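Local coordinates for protein Sqt1 (Chaetomium thermophilum, PDB 4ZOY) that probably acts as a dedicated WD40-propeller chaperone that captures a nascent ribosomal protein during its translation, in the service of ribosome assembly, at residues R468-G473 / V478-A483; V263-G268 / I273-L278; T156-A161 / V166-L171. One frame throughout, in Å; residues are numbered along the deposited sequence.

Contact 1: residues R468-G473 / V478-A483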
loop_
_atom_site.group_PDB
_atom_site.type_symbol
_atom_site.label_atom_id
_atom_site.label_comp_id
_atom_site.label_asym_id
_atom_site.label_seq_id
_atom_site.Cartn_x
_atom_site.Cartn_y
_atom_site.Cartn_z
ATOM N N ARG A 468 2.346 13.376 -11.009
ATOM C CA ARG A 468 1.794 14.128 -9.896
ATOM C C ARG A 468 1.738 13.234 -8.681
ATOM O O ARG A 468 1.146 12.155 -8.715
ATOM C CB ARG A 468 0.404 14.669 -10.227
ATOM C CG ARG A 468 0.460 15.888 -11.123
ATOM C CD ARG A 468 -0.609 16.900 -10.764
ATOM N NE ARG A 468 -0.319 18.201 -11.359
ATOM C CZ ARG A 468 -1.147 19.241 -11.323
ATOM N NH1 ARG A 468 -2.325 19.133 -10.721
ATOM N NH2 ARG A 468 -0.796 20.389 -11.889
ATOM N N ILE A 469 2.379 13.689 -7.613
ATOM C CA ILE A 469 2.463 12.934 -6.363
ATOM C C ILE A 469 1.684 13.674 -5.297
ATOM O O ILE A 469 1.872 14.875 -5.112
ATOM C CB ILE A 469 3.927 12.743 -5.917
ATOM C CG1 ILE A 469 4.731 12.042 -7.020
ATOM C CG2 ILE A 469 4.015 11.992 -4.592
ATOM C CD1 ILE A 469 6.215 11.958 -6.738
ATOM N N VAL A 470 0.774 12.976 -4.628
ATOM C CA VAL A 470 0.060 13.557 -3.496
ATOM C C VAL A 470 0.451 12.801 -2.249
ATOM O O VAL A 470 0.428 11.573 -2.223
ATOM C CB VAL A 470 -1.465 13.520 -3.687
ATOM C CG1 VAL A 470 -2.156 14.295 -2.558
ATOM C CG2 VAL A 470 -1.844 14.107 -5.051
ATOM N N THR A 471 0.833 13.548 -1.218
ATOM C CA THR A 471 1.384 12.982 0.013
ATOM C C THR A 471 0.479 13.199 1.210
ATOM O O THR A 471 -0.343 14.119 1.229
ATOM C CB THR A 471 2.732 13.595 0.352
ATOM O OG1 THR A 471 2.565 15.014 0.522
ATOM C CG2 THR A 471 3.749 13.324 -0.748
ATOM N N VAL A 472 0.650 12.357 2.221
ATOM C CA VAL A 472 -0.011 12.571 3.506
ATOM C C VAL A 472 1.056 12.529 4.594
ATOM O O VAL A 472 1.952 11.671 4.600
ATOM C CB VAL A 472 -1.138 11.535 3.775
ATOM C CG1 VAL A 472 -2.289 11.739 2.806
ATOM C CG2 VAL A 472 -0.618 10.087 3.711
ATOM N N GLY A 473 0.997 13.503 5.501
ATOM C CA GLY A 473 2.032 13.629 6.512
ATOM C C GLY A 473 1.581 13.524 7.963
ATOM O O GLY A 473 0.427 13.797 8.313
ATOM N N VAL A 478 -1.247 17.703 3.646
ATOM C CA VAL A 478 -1.297 16.987 2.370
ATOM C C VAL A 478 -0.628 17.873 1.333
ATOM O O VAL A 478 -1.008 19.040 1.192
ATOM C CB VAL A 478 -2.744 16.695 1.957
ATOM C CG1 VAL A 478 -2.814 16.045 0.576
ATOM C CG2 VAL A 478 -3.453 15.826 3.015
ATOM N N LEU A 479 0.375 17.352 0.624
ATOM C CA LEU A 479 1.096 18.150 -0.371
ATOM C C LEU A 479 0.960 17.558 -1.768
ATOM O O LEU A 479 0.729 16.358 -1.925
ATOM C CB LEU A 479 2.582 18.281 -0.017
ATOM C CG LEU A 479 2.920 19.009 1.287
ATOM C CD1 LEU A 479 4.415 19.118 1.488
ATOM C CD2 LEU A 479 2.268 20.402 1.272
ATOM N N VAL A 480 1.082 18.412 -2.780
ATOM C CA VAL A 480 1.064 17.984 -4.176
ATOM C C VAL A 480 2.385 18.359 -4.815
ATOM O O VAL A 480 2.816 19.510 -4.714
ATOM C CB VAL A 480 -0.084 18.629 -4.966
ATOM C CG1 VAL A 480 -0.065 18.125 -6.411
ATOM C CG2 VAL A 480 -1.425 18.330 -4.312
ATOM N N PHE A 481 3.031 17.389 -5.461
ATOM C CA PHE A 481 4.303 17.591 -6.132
ATOM C C PHE A 481 4.180 17.217 -7.609
ATOM O O PHE A 481 3.332 16.399 -7.969
ATOM C CB PHE A 481 5.402 16.737 -5.492
ATOM C CG PHE A 481 5.691 17.064 -4.049
ATOM C CD1 PHE A 481 6.313 18.253 -3.704
ATOM C CD2 PHE A 481 5.393 16.163 -3.043
ATOM C CE1 PHE A 481 6.609 18.543 -2.379
ATOM C CE2 PHE A 481 5.688 16.446 -1.715
ATOM C CZ PHE A 481 6.295 17.639 -1.380
ATOM N N GLU A 482 5.032 17.793 -8.453
ATOM C CA GLU A 482 5.052 17.399 -9.861
ATOM C C GLU A 482 6.451 17.009 -10.300
ATOM O O GLU A 482 7.440 17.542 -9.813
ATOM C CB GLU A 482 4.511 18.520 -10.753
ATOM C CG GLU A 482 5.335 19.781 -10.735
ATOM C CD GLU A 482 4.746 20.868 -11.620
ATOM O OE1 GLU A 482 3.653 20.649 -12.194
ATOM O OE2 GLU A 482 5.374 21.942 -11.730
ATOM N N ALA A 483 6.524 16.056 -11.231
ATOM C CA ALA A 483 7.807 15.591 -11.745
ATOM C C ALA A 483 8.319 16.476 -12.892
ATOM O O ALA A 483 9.523 16.551 -13.118
ATOM C CB ALA A 483 7.702 14.126 -12.207
#

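Contact 2: residues V263-G268 / I273-L278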
loop_
_atom_site.group_PDB
_atom_site.type_symbol
_atom_site.label_atom_id
_atom_site.label_comp_id
_atom_site.label_asym_id
_atom_site.label_seq_id
_atom_site.Cartn_x
_atom_site.Cartn_y
_atom_site.Cartn_z
ATOM N N VAL A 263 5.563 -15.879 -6.927
ATOM C CA VAL A 263 6.081 -15.833 -5.563
ATOM C C VAL A 263 5.471 -14.708 -4.760
ATOM O O VAL A 263 4.967 -13.725 -5.307
ATOM C CB VAL A 263 7.634 -15.674 -5.507
ATOM C CG1 VAL A 263 8.330 -16.777 -6.305
ATOM C CG2 VAL A 263 8.064 -14.325 -6.022
ATOM N N VAL A 264 5.551 -14.875 -3.449
ATOM C CA VAL A 264 5.221 -13.814 -2.517
ATOM C C VAL A 264 6.470 -13.490 -1.697
ATOM O O VAL A 264 7.224 -14.393 -1.315
ATOM C CB VAL A 264 4.025 -14.214 -1.605
ATOM C CG1 VAL A 264 4.314 -15.502 -0.832
ATOM C CG2 VAL A 264 3.653 -13.081 -0.657
ATOM N N ALA A 265 6.706 -12.193 -1.479
ATOM C CA ALA A 265 7.768 -11.723 -0.584
ATOM C C ALA A 265 7.142 -11.204 0.688
ATOM O O ALA A 265 6.157 -10.464 0.637
ATOM C CB ALA A 265 8.589 -10.631 -1.246
ATOM N N VAL A 266 7.711 -11.588 1.830
ATOM C CA VAL A 266 7.293 -11.028 3.114
ATOM C C VAL A 266 8.495 -10.356 3.755
ATOM O O VAL A 266 9.629 -10.792 3.588
ATOM C CB VAL A 266 6.692 -12.079 4.083
ATOM C CG1 VAL A 266 5.484 -12.745 3.439
ATOM C CG2 VAL A 266 7.725 -13.138 4.477
ATOM N N GLY A 267 8.237 -9.258 4.444
ATOM C CA GLY A 267 9.302 -8.487 5.059
ATOM C C GLY A 267 8.985 -8.275 6.514
ATOM O O GLY A 267 7.830 -8.094 6.900
ATOM N N GLY A 268 10.015 -8.318 7.349
ATOM C CA GLY A 268 9.770 -8.211 8.767
ATOM C C GLY A 268 10.914 -7.650 9.577
ATOM O O GLY A 268 11.747 -6.915 9.070
ATOM N N ILE A 273 13.745 -10.707 4.890
ATOM C CA ILE A 273 12.806 -10.908 3.802
ATOM C C ILE A 273 12.787 -12.391 3.467
ATOM O O ILE A 273 13.838 -13.025 3.407
ATOM C CB ILE A 273 13.194 -10.111 2.547
ATOM C CG1 ILE A 273 13.237 -8.615 2.850
ATOM C CG2 ILE A 273 12.211 -10.396 1.407
ATOM C CD1 ILE A 273 13.950 -7.808 1.817
ATOM N N LYS A 274 11.601 -12.955 3.268
ATOM C CA LYS A 274 11.470 -14.338 2.811
ATOM C C LYS A 274 10.717 -14.368 1.492
ATOM O O LYS A 274 9.715 -13.665 1.340
ATOM C CB LYS A 274 10.738 -15.202 3.841
ATOM C CG LYS A 274 11.366 -15.246 5.224
ATOM C CD LYS A 274 12.596 -16.131 5.219
ATOM C CE LYS A 274 13.290 -16.127 6.571
ATOM N NZ LYS A 274 14.431 -17.108 6.576
ATOM N N ILE A 275 11.198 -15.176 0.549
ATOM C CA ILE A 275 10.542 -15.385 -0.743
ATOM C C ILE A 275 9.914 -16.777 -0.744
ATOM O O ILE A 275 10.614 -17.766 -0.530
ATOM C CB ILE A 275 11.527 -15.266 -1.926
ATOM C CG1 ILE A 275 12.343 -13.974 -1.818
ATOM C CG2 ILE A 275 10.773 -15.329 -3.256
ATOM C CD1 ILE A 275 11.505 -12.689 -1.786
ATOM N N VAL A 276 8.603 -16.845 -0.980
ATOM C CA VAL A 276 7.856 -18.102 -0.898
ATOM C C VAL A 276 7.122 -18.359 -2.205
ATOM O O VAL A 276 6.539 -17.447 -2.789
ATOM C CB VAL A 276 6.846 -18.080 0.268
ATOM C CG1 VAL A 276 6.044 -19.373 0.321
ATOM C CG2 VAL A 276 7.564 -17.862 1.591
ATOM N N GLY A 277 7.158 -19.601 -2.680
ATOM C CA GLY A 277 6.465 -19.936 -3.911
ATOM C C GLY A 277 4.949 -20.025 -3.762
ATOM O O GLY A 277 4.432 -20.434 -2.718
ATOM N N LEU A 278 4.258 -19.634 -4.826
ATOM C CA LEU A 278 2.798 -19.728 -4.903
ATOM C C LEU A 278 2.401 -20.649 -6.040
ATOM O O LEU A 278 3.130 -20.760 -7.021
ATOM C CB LEU A 278 2.179 -18.356 -5.144
ATOM C CG LEU A 278 2.413 -17.287 -4.085
ATOM C CD1 LEU A 278 1.777 -15.993 -4.595
ATOM C CD2 LEU A 278 1.850 -17.711 -2.736
#

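Contact 3: residues T156-A161 / V166-L171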
loop_
_atom_site.group_PDB
_atom_site.type_symbol
_atom_site.label_atom_id
_atom_site.label_comp_id
_atom_site.label_asym_id
_atom_site.label_seq_id
_atom_site.Cartn_x
_atom_site.Cartn_y
_atom_site.Cartn_z
ATOM N N THR A 156 -14.591 -5.619 -5.079
ATOM C CA THR A 156 -14.255 -6.490 -3.973
ATOM C C THR A 156 -13.043 -5.918 -3.250
ATOM O O THR A 156 -12.100 -5.431 -3.893
ATOM C CB THR A 156 -13.994 -7.907 -4.483
ATOM O OG1 THR A 156 -15.197 -8.368 -5.116
ATOM C CG2 THR A 156 -13.638 -8.849 -3.341
ATOM N N ILE A 157 -13.102 -5.923 -1.922
ATOM C CA ILE A 157 -12.041 -5.343 -1.095
ATOM C C ILE A 157 -11.678 -6.274 0.051
ATOM O O ILE A 157 -12.542 -6.958 0.609
ATOM C CB ILE A 157 -12.467 -3.949 -0.538
ATOM C CG1 ILE A 157 -11.354 -3.286 0.267
ATOM C CG2 ILE A 157 -13.726 -4.052 0.321
ATOM C CD1 ILE A 157 -11.835 -2.072 1.037
ATOM N N ALA A 158 -10.395 -6.298 0.402
ATOM C CA ALA A 158 -9.930 -7.002 1.572
ATOM C C ALA A 158 -9.462 -6.027 2.620
ATOM O O ALA A 158 -9.004 -4.921 2.304
ATOM C CB ALA A 158 -8.792 -7.953 1.217
ATOM N N LEU A 159 -9.543 -6.466 3.864
ATOM C CA LEU A 159 -8.924 -5.745 4.973
ATOM C C LEU A 159 -8.299 -6.717 5.954
ATOM O O LEU A 159 -8.671 -7.892 6.018
ATOM C CB LEU A 159 -9.950 -4.850 5.674
ATOM C CG LEU A 159 -11.101 -5.493 6.457
ATOM C CD1 LEU A 159 -10.701 -5.950 7.861
ATOM C CD2 LEU A 159 -12.253 -4.480 6.518
ATOM N N GLY A 160 -7.362 -6.217 6.747
ATOM C CA GLY A 160 -6.807 -6.978 7.846
ATOM C C GLY A 160 -6.954 -6.171 9.115
ATOM O O GLY A 160 -6.940 -4.940 9.058
ATOM N N ALA A 161 -7.097 -6.854 10.246
ATOM C CA ALA A 161 -7.428 -6.181 11.505
ATOM C C ALA A 161 -6.481 -6.515 12.654
ATOM O O ALA A 161 -5.647 -7.412 12.551
ATOM C CB ALA A 161 -8.865 -6.518 11.904
ATOM N N VAL A 166 -8.861 -11.412 8.677
ATOM C CA VAL A 166 -8.828 -10.883 7.333
ATOM C C VAL A 166 -10.212 -11.076 6.746
ATOM O O VAL A 166 -10.738 -12.191 6.749
ATOM C CB VAL A 166 -7.762 -11.582 6.484
ATOM C CG1 VAL A 166 -7.871 -11.154 5.027
ATOM C CG2 VAL A 166 -6.374 -11.284 7.048
ATOM N N TRP A 167 -10.804 -9.979 6.280
ATOM C CA TRP A 167 -12.154 -9.980 5.726
ATOM C C TRP A 167 -12.125 -9.594 4.258
ATOM O O TRP A 167 -11.392 -8.680 3.858
ATOM C CB TRP A 167 -13.047 -9.010 6.512
ATOM C CG TRP A 167 -13.235 -9.421 7.940
ATOM C CD1 TRP A 167 -12.301 -9.377 8.940
ATOM C CD2 TRP A 167 -14.431 -9.952 8.531
ATOM N NE1 TRP A 167 -12.840 -9.858 10.108
ATOM C CE2 TRP A 167 -14.146 -10.210 9.886
ATOM C CE3 TRP A 167 -15.715 -10.227 8.043
ATOM C CZ2 TRP A 167 -15.098 -10.741 10.764
ATOM C CZ3 TRP A 167 -16.661 -10.748 8.920
ATOM C CH2 TRP A 167 -16.346 -10.996 10.261
ATOM N N VAL A 168 -12.918 -10.285 3.448
ATOM C CA VAL A 168 -13.094 -9.915 2.057
ATOM C C VAL A 168 -14.565 -9.597 1.817
ATOM O O VAL A 168 -15.426 -10.425 2.104
ATOM C CB VAL A 168 -12.626 -11.039 1.100
ATOM C CG1 VAL A 168 -12.809 -10.610 -0.342
ATOM C CG2 VAL A 168 -11.162 -11.404 1.385
ATOM N N PHE A 169 -14.839 -8.390 1.327
ATOM C CA PHE A 169 -16.206 -7.935 1.098
ATOM C C PHE A 169 -16.415 -7.640 -0.364
ATOM O O PHE A 169 -15.496 -7.173 -1.044
ATOM C CB PHE A 169 -16.523 -6.650 1.878
ATOM C CG PHE A 169 -16.370 -6.767 3.355
ATOM C CD1 PHE A 169 -17.403 -7.272 4.134
ATOM C CD2 PHE A 169 -15.202 -6.343 3.987
ATOM C CE1 PHE A 169 -17.272 -7.370 5.519
ATOM C CE2 PHE A 169 -15.066 -6.437 5.359
ATOM C CZ PHE A 169 -16.102 -6.953 6.136
ATOM N N THR A 170 -17.639 -7.856 -0.844
ATOM C CA THR A 170 -17.988 -7.385 -2.172
ATOM C C THR A 170 -19.132 -6.381 -2.060
ATOM O O THR A 170 -20.086 -6.599 -1.317
ATOM C CB THR A 170 -18.340 -8.554 -3.109
ATOM O OG1 THR A 170 -17.138 -9.285 -3.381
ATOM C CG2 THR A 170 -18.881 -8.038 -4.420
ATOM N N LEU A 171 -18.981 -5.268 -2.770
ATOM C CA LEU A 171 -19.914 -4.148 -2.699
ATOM C C LEU A 171 -20.843 -4.270 -3.897
ATOM O O LEU A 171 -20.474 -3.951 -5.023
ATOM C CB LEU A 171 -19.146 -2.816 -2.674
ATOM C CG LEU A 171 -18.085 -2.799 -1.559
ATOM C CD1 LEU A 171 -17.386 -1.448 -1.449
ATOM C CD2 LEU A 171 -18.665 -3.202 -0.204
#

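Contact 1: residues R468-G473 / V478-A483
Thr-471 points its methyl at the rim of the Phe-481 ring: CG2 lies in the ring plane, 3.8 Å from CE2, and the two side chains cross at about a right angle. The hydroxyl of the same threonine is wedged between its own backbone N and carbonyl carbon (chi1 60°), which turns OG1 across to Leu-479, 3.3 Å from CB and 3.2 Å from Leu-479 N, whose N-H it accepts. That N-H is shared with Thr-471 O, by a weak bond only, whereas Thr-471 N gives a sound one to Leu-479 O at 2.9 Å. OG1 is also tied to His-448, so a buried hydroxyl links the hairpin to a neighbouring loop. Farther along, Ile-469 and Phe-481 exchange a pair of backbone bonds, and Trp-445 meets the phenyl ring with the planes about 40° apart. On the other face the valines mesh diagonally: Val-470 CG1, anti to its N, touches Val-478 CG1 at 3.6 Å, while the CG2 branches of Val-470 and Val-480 are looser. At the Arg-468 end of the pair, NH2 stays 4.5 Å from Glu-482 OE1, beyond a salt bridge, and bonds instead to Ala-55 O. Strand 9-11 lines up beside 478-482, so N- and C-terminal strands share one four-stranded sheet, the Velcro closure characteristic of WD40 beta-propellers.

Contact 2: residues V263-G268 / I273-L278
Val-264 pairs with Val-276 and Val-266 with Lys-274 through four backbone hydrogen bonds, running the two strands antiparallel at 157°. They form the central hairpin of a four-stranded propeller blade, between strands 252-257 and 320-324. On one face Val-264 and Val-276 lie side by side and point the same way, CG1 of the first 3.8 Å from CB of the second. That CG1 sits between its own N and carbonyl carbon (chi1 57°), which aims it across the pair, and it also receives Leu-278 CD2 from just past the strand end. Next along, Val-266 CG2 leans on Lys-274 CB at 3.7 Å. The lysine chain then bends at chi2 (-75°) and leads away from the hairpin, where NZ bonds to Arg-245 O and Ser-323 OG; two acceptors thus satisfy an amine on a buried residue. The opposite face carries Val-263, Ala-265, Ile-273 and Ile-275; Phe-336 of strand 331-336, in the next sheet, covers Val-263 and, with Leu-334, Ala-265, while Ile-275 meets Ala-322 and Phe-361. Gly-267 and Gly-277 bring no side chain to this face. Ile-275 reaches both Val-263 and Ala-265 of the partner strand, its CG2 branch lying 3.9 Å from Val-263 CB. Its other branch folds back over the small alanine, leaving CD1 3.6 Å from Ala-265 CB and 4.0 Å from Ala-265 CA.

Contact 3: residues T156-A161 / V166-L171
Thr-156 OG1 and Thr-170 OG1 share a hydrogen bond of 2.8 Å between side chains that face each other across a non-hydrogen-bonded pair; either hydroxyl could be the donor. Thr-156 OG1 is bonded to His-153 O as well, tying the start of the hairpin to the loop that leads into it. Next along the strands, Ile-157 and Phe-169 exchange two nearly straight backbone bonds, and Leu-159 N reaches Trp-167 O at 2.9 Å; in return Trp-167 N approaches Leu-159 O tilted 22° from the carbonyl plane. Round this framework the packing divides by face. Leu-159 takes the hindered setting between its N and carbonyl carbon (chi1 68°), which swings its two methyls toward the partner strand. CD1 comes within 3.9 Å of Trp-167 CD1, and CD2 meets the Phe-169 ring at its edge, near the plane, 3.6 Å from CE2. One leucine therefore bridges two aromatic residues set two positions apart, while Trp-167 NE1 is held by Ser-165 OG. On the reverse face Thr-156 CG2 touches Val-168 CG1 at 3.6 Å, and Ala-158 sits beside Val-168 against Leu-205 of strand 204-209, in the following blade. The chemistry is that of a mid-blade hairpin with apolar side chains on both faces; the one side-chain hydrogen bond across the strands, between the threonines, sits at its end.

How the contacts relate
All three contacts are hairpins of the two middle strands of four-stranded antiparallel sheets, repeated round one WD40 propeller, and each centre lies 15 to 16 Å from the centre of the chain. Contact 1 stands across that centre from both others, its centre 30 Å from that of contact 2 and 27 Å from that of contact 3. Contacts 2 and 3 are closer, with centres 22 Å apart and nearest atoms about 12 Å apart; the sheet of strands 193-198 to 235-239 comes between them in sequence. None touches another. Contacts 3 and 2 belong to sheets built from consecutive strands, whereas the sheet of contact 1 borrows strand 9-11 and closes the ring.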